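Local coordinates for protein beta-lactamase (Serratia marcescens, PDB 5GWA) that probably hydrolyses beta-lactam antibiotics to substituted beta-amino acids, as a class A extended-spectrum serine beta-lactamase that is inhibited by avibactam, at residues K76-P81 / C116-R121; Y175-E178 / S184-F187; L205-T210 / S270-L275. One frame throughout, in Å; residues are numbered along the deposited sequence.

Contact 1: K76-P81 / C116-R121; sequences KSDLQP and CDILFR. With SO4 (sulfate ion), chain D.
Asp78 and Arg121 carry the charged half of this contact, in which a 3-10 turn following strand 71-74 docks on helix 113-123 in the helical part of the class A beta-lactamase fold. The Arg121 chain bends at chi3 (-68°), turning its guanidinium toward Asp78. The salt bridge between Asp78 OD1 and Arg121 NH2 is long at 3.3 Å and, as a hydrogen bond, weak (134° at the hydrogen). The two planes are nearly parallel, 14° apart, but OD1 approaches the guanidinium obliquely. Asp78 OD2 accepts from Lys75 N, which helps fix the carboxylate's rotation. Lys76 NZ donates to sulfate O4 (a short 2.5 Å) and forms a salt bridge with Glu261 of the second subunit; the ion, probably from the crystallisation liquor, is also held by Lys88 NZ and Gly198 N of the second subunit.

Apolar contact lies beneath this polar layer. Asp78 CB rests 3.9 Å from Ile118 CG1. Leu79 points its CB away, and its CD2 comes back only to a loose 4.5 Å from Ile118 CD1.

Two waters bridge Asp78 and Arg121, both in the guanidinium plane: one links Asp78 OD1 to Arg121 NE, while the other donates to Asp78 O and accepts from Arg121 NH2.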
loop_
_atom_site.group_PDB
_atom_site.type_symbol
_atom_site.label_atom_id
_atom_site.label_comp_id
_atom_site.label_asym_id
_atom_site.label_seq_id
_atom_site.Cartn_x
_atom_site.Cartn_y
_atom_site.Cartn_z
ATOM N N LYS A 76 5.440 -0.969 -16.300
ATOM C CA LYS A 76 5.590 -1.659 -15.028
ATOM C C LYS A 76 6.205 -0.718 -13.973
ATOM O O LYS A 76 5.798 -0.718 -12.820
ATOM C CB LYS A 76 6.427 -2.910 -15.229
ATOM C CG LYS A 76 6.918 -3.560 -13.965
ATOM C CD LYS A 76 6.173 -4.858 -13.712
ATOM C CE LYS A 76 6.926 -5.668 -12.688
ATOM N NZ LYS A 76 7.562 -4.768 -11.668
ATOM N N SER A 77 7.131 0.134 -14.377
ATOM C CA SER A 77 7.767 1.035 -13.430
ATOM C C SER A 77 6.853 2.164 -12.954
ATOM O O SER A 77 7.165 2.787 -11.952
ATOM C CB SER A 77 9.056 1.606 -14.025
ATOM O OG SER A 77 8.760 2.434 -15.121
ATOM N N ASP A 78 5.722 2.369 -13.640
ATOM C CA ASP A 78 4.685 3.332 -13.214
ATOM C C ASP A 78 3.866 2.703 -12.079
ATOM O O ASP A 78 3.117 3.426 -11.412
ATOM C CB ASP A 78 3.676 3.667 -14.335
ATOM C CG ASP A 78 4.238 4.555 -15.437
ATOM O OD1 ASP A 78 5.053 5.439 -15.114
ATOM O OD2 ASP A 78 3.894 4.307 -16.628
ATOM N N LEU A 79 3.883 1.368 -11.979
ATOM C CA LEU A 79 3.204 0.660 -10.882
ATOM C C LEU A 79 4.193 0.197 -9.847
ATOM O O LEU A 79 4.593 -0.966 -9.836
ATOM C CB LEU A 79 2.385 -0.507 -11.419
ATOM C CG LEU A 79 1.305 -0.138 -12.407
ATOM C CD1 LEU A 79 0.587 -1.335 -13.046
ATOM C CD2 LEU A 79 0.267 0.751 -11.713
ATOM N N GLN A 80 4.622 1.124 -9.000
ATOM C CA GLN A 80 5.615 0.830 -7.963
ATOM C C GLN A 80 5.005 -0.043 -6.874
ATOM O O GLN A 80 3.840 0.124 -6.533
ATOM C CB GLN A 80 6.139 2.124 -7.345
ATOM C CG GLN A 80 6.795 3.063 -8.350
ATOM C CD GLN A 80 7.347 4.315 -7.698
ATOM O OE1 GLN A 80 6.720 4.913 -6.808
ATOM N NE2 GLN A 80 8.528 4.730 -8.145
ATOM N N PRO A 81 5.809 -0.943 -6.277
ATOM C CA PRO A 81 5.322 -1.897 -5.263
ATOM C C PRO A 81 5.089 -1.415 -3.818
ATOM O O PRO A 81 4.192 -1.959 -3.160
ATOM C CB PRO A 81 6.406 -2.983 -5.259
ATOM C CG PRO A 81 7.636 -2.270 -5.722
ATOM C CD PRO A 81 7.137 -1.332 -6.784
ATOM N N CYS A 116 -2.448 8.090 -9.079
ATOM C CA CYS A 116 -2.254 9.489 -8.742
ATOM C C CYS A 116 -1.010 10.050 -9.464
ATOM O O CYS A 116 -1.070 11.048 -10.180
ATOM C CB CYS A 116 -2.107 9.632 -7.231
ATOM S SG CYS A 116 -1.655 11.272 -6.650
ATOM N N ASP A 117 0.106 9.373 -9.322
ATOM C CA ASP A 117 1.340 9.875 -9.886
ATOM C C ASP A 117 1.393 9.761 -11.394
ATOM O O ASP A 117 1.949 10.651 -12.044
ATOM C CB ASP A 117 2.551 9.238 -9.196
ATOM C CG ASP A 117 2.738 9.730 -7.765
ATOM O OD1 ASP A 117 1.960 10.575 -7.235
ATOM O OD2 ASP A 117 3.698 9.253 -7.142
ATOM N N ILE A 118 0.761 8.739 -11.958
ATOM C CA ILE A 118 0.590 8.630 -13.432
ATOM C C ILE A 118 -0.178 9.852 -13.968
ATOM O O ILE A 118 0.240 10.518 -14.933
ATOM C CB ILE A 118 -0.177 7.336 -13.801
ATOM C CG1 ILE A 118 0.727 6.111 -13.606
ATOM C CG2 ILE A 118 -0.677 7.390 -15.232
ATOM C CD1 ILE A 118 -0.042 4.824 -13.567
ATOM N N LEU A 119 -1.200 10.257 -13.232
ATOM C CA LEU A 119 -2.003 11.408 -13.621
ATOM C C LEU A 119 -1.279 12.736 -13.385
ATOM O O LEU A 119 -1.429 13.648 -14.213
ATOM C CB LEU A 119 -3.376 11.364 -12.915
ATOM C CG LEU A 119 -4.317 10.223 -13.350
ATOM C CD1 LEU A 119 -5.558 10.181 -12.491
ATOM C CD2 LEU A 119 -4.691 10.289 -14.834
ATOM N N PHE A 120 -0.503 12.882 -12.315
ATOM C CA PHE A 120 0.366 14.068 -12.133
ATOM C C PHE A 120 1.298 14.209 -13.323
ATOM O O PHE A 120 1.404 15.287 -13.919
ATOM C CB PHE A 120 1.174 14.014 -10.834
ATOM C CG PHE A 120 0.483 14.625 -9.652
ATOM C CD1 PHE A 120 0.097 15.944 -9.652
ATOM C CD2 PHE A 120 0.243 13.857 -8.522
ATOM C CE1 PHE A 120 -0.568 16.483 -8.572
ATOM C CE2 PHE A 120 -0.269 14.436 -7.377
ATOM C CZ PHE A 120 -0.717 15.722 -7.406
ATOM N N ARG A 121 1.858 13.098 -13.774
ATOM C CA ARG A 121 2.741 13.167 -14.947
ATOM C C ARG A 121 2.007 13.566 -16.216
ATOM O O ARG A 121 2.490 14.483 -16.949
ATOM C CB ARG A 121 3.544 11.884 -15.093
ATOM C CG ARG A 121 4.655 11.816 -14.039
ATOM C CD ARG A 121 5.631 10.659 -14.238
ATOM N NE ARG A 121 4.995 9.361 -14.015
ATOM C CZ ARG A 121 4.863 8.777 -12.826
ATOM N NH1 ARG A 121 5.329 9.373 -11.739
ATOM N NH2 ARG A 121 4.315 7.568 -12.738
HETATM S S SO4 D . 6.795 -6.153 -8.717
HETATM O O1 SO4 D . 8.025 -6.968 -8.894
HETATM O O2 SO4 D . 5.962 -6.768 -7.690
HETATM O O3 SO4 D . 7.256 -4.804 -8.307
HETATM O O4 SO4 D . 6.067 -5.993 -10.011
HETATM O O HOH W 1 3.223 6.027 -10.679
HETATM O O HOH W 2 4.001 8.126 -16.358
#

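Contact 2: Y175-E178 / S184-F187; sequences YKNE and SYDF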
loop_
_atom_site.group_PDB
_atom_site.type_symbol
_atom_site.label_atom_id
_atom_site.label_comp_id
_atom_site.label_asym_id
_atom_site.label_seq_id
_atom_site.Cartn_x
_atom_site.Cartn_y
_atom_site.Cartn_z
ATOM N N TYR A 175 -19.439 21.331 -7.018
ATOM C CA TYR A 175 -20.766 20.716 -6.977
ATOM C C TYR A 175 -21.749 21.499 -7.809
ATOM O O TYR A 175 -22.679 20.920 -8.389
ATOM C CB TYR A 175 -21.309 20.550 -5.538
ATOM C CG TYR A 175 -22.348 19.492 -5.474
ATOM C CD1 TYR A 175 -21.996 18.166 -5.346
ATOM C CD2 TYR A 175 -23.688 19.780 -5.728
ATOM C CE1 TYR A 175 -22.935 17.149 -5.377
ATOM C CE2 TYR A 175 -24.633 18.761 -5.780
ATOM C CZ TYR A 175 -24.253 17.446 -5.614
ATOM O OH TYR A 175 -25.144 16.382 -5.709
ATOM N N LYS A 176 -21.539 22.798 -7.876
ATOM C CA LYS A 176 -22.399 23.648 -8.665
ATOM C C LYS A 176 -21.982 23.599 -10.129
ATOM O O LYS A 176 -22.546 24.320 -10.952
ATOM C CB LYS A 176 -22.375 25.079 -8.141
ATOM C CG LYS A 176 -22.901 25.199 -6.710
ATOM C CD LYS A 176 -22.818 26.613 -6.175
ATOM C CE LYS A 176 -23.805 27.533 -6.882
ATOM N NZ LYS A 176 -23.997 28.797 -6.110
ATOM N N ASN A 177 -21.121 22.635 -10.465
ATOM C CA ASN A 177 -20.530 22.517 -11.803
ATOM C C ASN A 177 -20.086 23.836 -12.395
ATOM O O ASN A 177 -20.389 24.147 -13.565
ATOM C CB ASN A 177 -21.429 21.728 -12.761
ATOM C CG ASN A 177 -20.705 21.313 -14.024
ATOM O OD1 ASN A 177 -21.326 21.116 -15.061
ATOM N ND2 ASN A 177 -19.386 21.225 -13.952
ATOM N N GLU A 178 -19.246 24.543 -11.636
ATOM C CA GLU A 178 -18.578 25.756 -12.081
ATOM C C GLU A 178 -17.170 25.517 -12.612
ATOM O O GLU A 178 -16.461 26.479 -12.925
ATOM C CB GLU A 178 -18.484 26.772 -10.938
ATOM C CG GLU A 178 -19.828 27.279 -10.444
ATOM C CD GLU A 178 -19.744 28.250 -9.268
ATOM O OE1 GLU A 178 -18.632 28.562 -8.790
ATOM O OE2 GLU A 178 -20.820 28.719 -8.826
ATOM N N SER A 184 -17.831 15.577 -17.539
ATOM C CA SER A 184 -16.712 15.368 -16.609
ATOM C C SER A 184 -17.170 15.552 -15.167
ATOM O O SER A 184 -16.793 14.770 -14.300
ATOM C CB SER A 184 -15.568 16.288 -16.911
ATOM O OG SER A 184 -14.882 15.801 -18.074
ATOM N N TYR A 185 -18.000 16.561 -14.935
ATOM C CA TYR A 185 -18.638 16.726 -13.629
ATOM C C TYR A 185 -19.397 15.496 -13.224
ATOM O O TYR A 185 -19.234 15.005 -12.100
ATOM C CB TYR A 185 -19.574 17.941 -13.685
ATOM C CG TYR A 185 -20.544 18.036 -12.530
ATOM C CD1 TYR A 185 -20.126 18.514 -11.310
ATOM C CD2 TYR A 185 -21.867 17.650 -12.660
ATOM C CE1 TYR A 185 -20.999 18.649 -10.263
ATOM C CE2 TYR A 185 -22.742 17.726 -11.597
ATOM C CZ TYR A 185 -22.312 18.259 -10.409
ATOM O OH TYR A 185 -23.189 18.351 -9.366
ATOM N N ASP A 186 -20.290 14.993 -14.091
ATOM C CA ASP A 186 -21.061 13.809 -13.781
ATOM C C ASP A 186 -20.119 12.670 -13.433
ATOM O O ASP A 186 -20.375 11.889 -12.536
ATOM C CB ASP A 186 -21.951 13.403 -14.977
ATOM C CG ASP A 186 -23.259 14.168 -15.018
ATOM O OD1 ASP A 186 -23.846 14.332 -13.928
ATOM O OD2 ASP A 186 -23.691 14.585 -16.132
ATOM N N PHE A 187 -19.098 12.493 -14.272
ATOM C CA PHE A 187 -18.105 11.435 -14.083
ATOM C C PHE A 187 -17.358 11.517 -12.754
ATOM O O PHE A 187 -17.331 10.516 -11.988
ATOM C CB PHE A 187 -17.092 11.422 -15.225
ATOM C CG PHE A 187 -16.016 10.395 -15.045
ATOM C CD1 PHE A 187 -16.271 9.057 -15.215
ATOM C CD2 PHE A 187 -14.754 10.790 -14.697
ATOM C CE1 PHE A 187 -15.272 8.104 -15.036
ATOM C CE2 PHE A 187 -13.732 9.843 -14.566
ATOM C CZ PHE A 187 -14.010 8.507 -14.668
HETATM O O HOH W 3 -25.449 16.737 -8.756
#
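A Schellman motif ends helix 164-175, and the contact is built from that helix end packed against Tyr185 of the next helix. Asn177, with positive phi, is the C-prime residue: Glu178 N returns to Lys173 O, and Asn177 N to Phe174 O. Its side chain then lies over one face of the Tyr185 ring. Asn177 CB makes a CH-pi contact 3.8 Å from the ring centroid, 14° off the normal, while the amide continues back toward the root of the tyrosine, its plane stacked at 20° to the ring. There Asn177 ND2 comes within 3.3 Å of Tyr185 CB, and the same nitrogen donates to Leu180 O in the intervening loop, a bond that holds the amide in place.

The arrangement is a short loop joining two consecutive helices, 164-175 and 182-193, at the surface of the beta-lactamase fold. Tyr185 spans it because its CG is anti to the backbone N (chi1 166°), directing the ring from the second helix toward the end of the first. At its far end Tyr185 OH lies 2.8 Å from Tyr175 O, a weak hydrogen bond at best. That hydroxyl also sits 3.8 Å above the centre of the Tyr175 ring. A water oxygen lies 2.8 Å from Tyr185 OH, and the same water makes a weaker link to Tyr175 OH.

Contact 3: L205-T210 / S270-L275; sequences LLPDGT and SVWDYL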
loop_
_atom_site.group_PDB
_atom_site.type_symbol
_atom_site.label_atom_id
_atom_site.label_comp_id
_atom_site.label_asym_id
_atom_site.label_seq_id
_atom_site.Cartn_x
_atom_site.Cartn_y
_atom_site.Cartn_z
ATOM N N LEU A 205 -21.619 7.411 10.824
ATOM C CA LEU A 205 -22.795 7.448 11.698
ATOM C C LEU A 205 -24.028 8.071 11.035
ATOM O O LEU A 205 -25.025 8.342 11.712
ATOM C CB LEU A 205 -22.460 8.149 13.018
ATOM C CG LEU A 205 -21.358 7.533 13.842
ATOM C CD1 LEU A 205 -20.846 8.469 14.914
ATOM C CD2 LEU A 205 -21.819 6.217 14.463
ATOM N N LEU A 206 -23.993 8.244 9.708
ATOM C CA LEU A 206 -25.141 8.751 8.967
ATOM C C LEU A 206 -26.079 7.595 8.605
ATOM O O LEU A 206 -25.670 6.424 8.578
ATOM C CB LEU A 206 -24.674 9.440 7.682
ATOM C CG LEU A 206 -23.644 10.546 7.901
ATOM C CD1 LEU A 206 -23.472 11.272 6.584
ATOM C CD2 LEU A 206 -24.103 11.509 8.972
ATOM N N PRO A 207 -27.341 7.916 8.320
ATOM C CA PRO A 207 -28.268 6.821 8.038
ATOM C C PRO A 207 -27.777 5.987 6.857
ATOM O O PRO A 207 -27.181 6.522 5.911
ATOM C CB PRO A 207 -29.557 7.557 7.684
ATOM C CG PRO A 207 -29.472 8.853 8.412
ATOM C CD PRO A 207 -28.010 9.216 8.343
ATOM N N ASP A 208 -28.034 4.684 6.892
ATOM C CA ASP A 208 -27.788 3.844 5.741
ATOM C C ASP A 208 -28.360 4.481 4.494
ATOM O O ASP A 208 -29.469 4.997 4.521
ATOM C CB ASP A 208 -28.449 2.478 5.908
ATOM C CG ASP A 208 -27.849 1.664 7.026
ATOM O OD1 ASP A 208 -26.754 2.000 7.535
ATOM O OD2 ASP A 208 -28.497 0.671 7.403
ATOM N N GLY A 209 -27.540 4.499 3.444
ATOM C CA GLY A 209 -27.958 4.949 2.121
ATOM C C GLY A 209 -27.785 6.431 1.876
ATOM O O GLY A 209 -28.074 6.923 0.783
ATOM N N THR A 210 -27.291 7.169 2.863
ATOM C CA THR A 210 -27.059 8.598 2.656
ATOM C C THR A 210 -26.019 8.746 1.534
ATOM O O THR A 210 -25.005 8.040 1.538
ATOM C CB THR A 210 -26.553 9.262 3.955
ATOM O OG1 THR A 210 -27.532 9.128 4.986
ATOM C CG2 THR A 210 -26.242 10.713 3.790
ATOM N N SER A 270 -22.995 15.256 13.977
ATOM C CA SER A 270 -23.457 16.469 14.661
ATOM C C SER A 270 -23.972 17.463 13.631
ATOM O O SER A 270 -25.039 18.059 13.806
ATOM C CB SER A 270 -22.352 17.135 15.494
ATOM O OG SER A 270 -22.018 16.363 16.646
ATOM N N VAL A 271 -23.228 17.632 12.540
ATOM C CA VAL A 271 -23.613 18.590 11.517
ATOM C C VAL A 271 -24.886 18.129 10.810
ATOM O O VAL A 271 -25.797 18.911 10.576
ATOM C CB VAL A 271 -22.464 18.808 10.500
ATOM C CG1 VAL A 271 -22.902 19.665 9.340
ATOM C CG2 VAL A 271 -21.263 19.424 11.189
ATOM N N TRP A 272 -24.920 16.848 10.463
ATOM C CA TRP A 272 -26.090 16.225 9.851
ATOM C C TRP A 272 -27.327 16.430 10.733
ATOM O O TRP A 272 -28.353 16.907 10.251
ATOM C CB TRP A 272 -25.817 14.735 9.622
ATOM C CG TRP A 272 -27.004 13.942 9.201
ATOM C CD1 TRP A 272 -27.926 13.336 10.027
ATOM C CD2 TRP A 272 -27.409 13.634 7.869
ATOM N NE1 TRP A 272 -28.856 12.674 9.285
ATOM C CE2 TRP A 272 -28.625 12.924 7.956
ATOM C CE3 TRP A 272 -26.933 13.982 6.605
ATOM C CZ2 TRP A 272 -29.235 12.366 6.834
ATOM C CZ3 TRP A 272 -27.581 13.469 5.485
ATOM C CH2 TRP A 272 -28.749 12.714 5.610
ATOM N N ASP A 273 -27.208 16.103 12.018
ATOM C CA ASP A 273 -28.346 16.207 12.934
ATOM C C ASP A 273 -28.861 17.646 12.983
ATOM O O ASP A 273 -30.051 17.853 12.960
ATOM C CB ASP A 273 -27.975 15.726 14.349
ATOM C CG ASP A 273 -27.899 14.219 14.460
ATOM O OD1 ASP A 273 -28.401 13.500 13.559
ATOM O OD2 ASP A 273 -27.385 13.742 15.492
ATOM N N TYR A 274 -27.968 18.635 12.992
ATOM C CA TYR A 274 -28.356 20.047 12.974
ATOM C C TYR A 274 -29.081 20.437 11.687
ATOM O O TYR A 274 -30.161 21.079 11.704
ATOM C CB TYR A 274 -27.120 20.935 13.161
ATOM C CG TYR A 274 -27.451 22.408 13.104
ATOM C CD1 TYR A 274 -27.986 23.054 14.206
ATOM C CD2 TYR A 274 -27.359 23.113 11.909
ATOM C CE1 TYR A 274 -28.362 24.388 14.135
ATOM C CE2 TYR A 274 -27.723 24.441 11.831
ATOM C CZ TYR A 274 -28.236 25.070 12.946
ATOM O OH TYR A 274 -28.578 26.401 12.875
ATOM N N LEU A 275 -28.523 20.040 10.553
ATOM C CA LEU A 275 -29.102 20.442 9.288
ATOM C C LEU A 275 -30.435 19.724 8.983
ATOM O O LEU A 275 -31.236 20.265 8.257
ATOM C CB LEU A 275 -28.108 20.255 8.120
ATOM C CG LEU A 275 -26.847 21.099 8.222
ATOM C CD1 LEU A 275 -25.856 20.669 7.145
ATOM C CD2 LEU A 275 -27.149 22.577 8.081
#
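Trp272 reaches from the C-terminal helix 257-276 to the loop leading into strand 212-218, an edge strand of the five-stranded antiparallel sheet in this class A beta-lactamase. The contact illustrates how one large aromatic side chain can join a helix to a loop without polar bonds between them. At its root, Trp272 CB meets the CD2 methyl of Leu206 at 3.7 Å, and CG lies almost as near the same methyl. A chi1 of 171° swings the indole away from its own backbone N and across the loop, toward Pro207 and Thr210. Midway, NE1, CE2 and CZ2 run beneath the pyrrolidine of Pro207, whose CD stands 3.3 Å above the indole plane, displaced toward the rim. Leu238, Pro239 and Phe244 also pack on Trp272.

The tip of the six-membered ring meets Thr210, which arrives from the opposite direction. Its CG2 methyl approaches CZ3 of Trp272 to 3.5 Å, and its OG1 is 3.8 Å from CH2. Thr210 is fixed by the type II beta turn from Pro207 to Thr210: Pro207 O accepts both Thr210 N and Thr210 OG1 from the same face of its plane, the bond from OG1 to that oxygen measuring 2.8 Å.

From the N terminus, the chain first closes contact 1, a loop of 34 residues that brings the turn after strand 71-74 onto helix 113-123 in the helical region. Contact 2 follows in series and is far more local, with five residues between its segments as helix 164-175 gives way to helix 182-193. Contact 3 comes last, closing 59 residues that include three strands of the five-stranded sheet and tying the loop that enters edge strand 212-218 to helix 257-276. None nests within or crosses another, and none touches. Contacts 1 and 3 fall on opposite sides of the chain's centre, about 36 Å apart between centres.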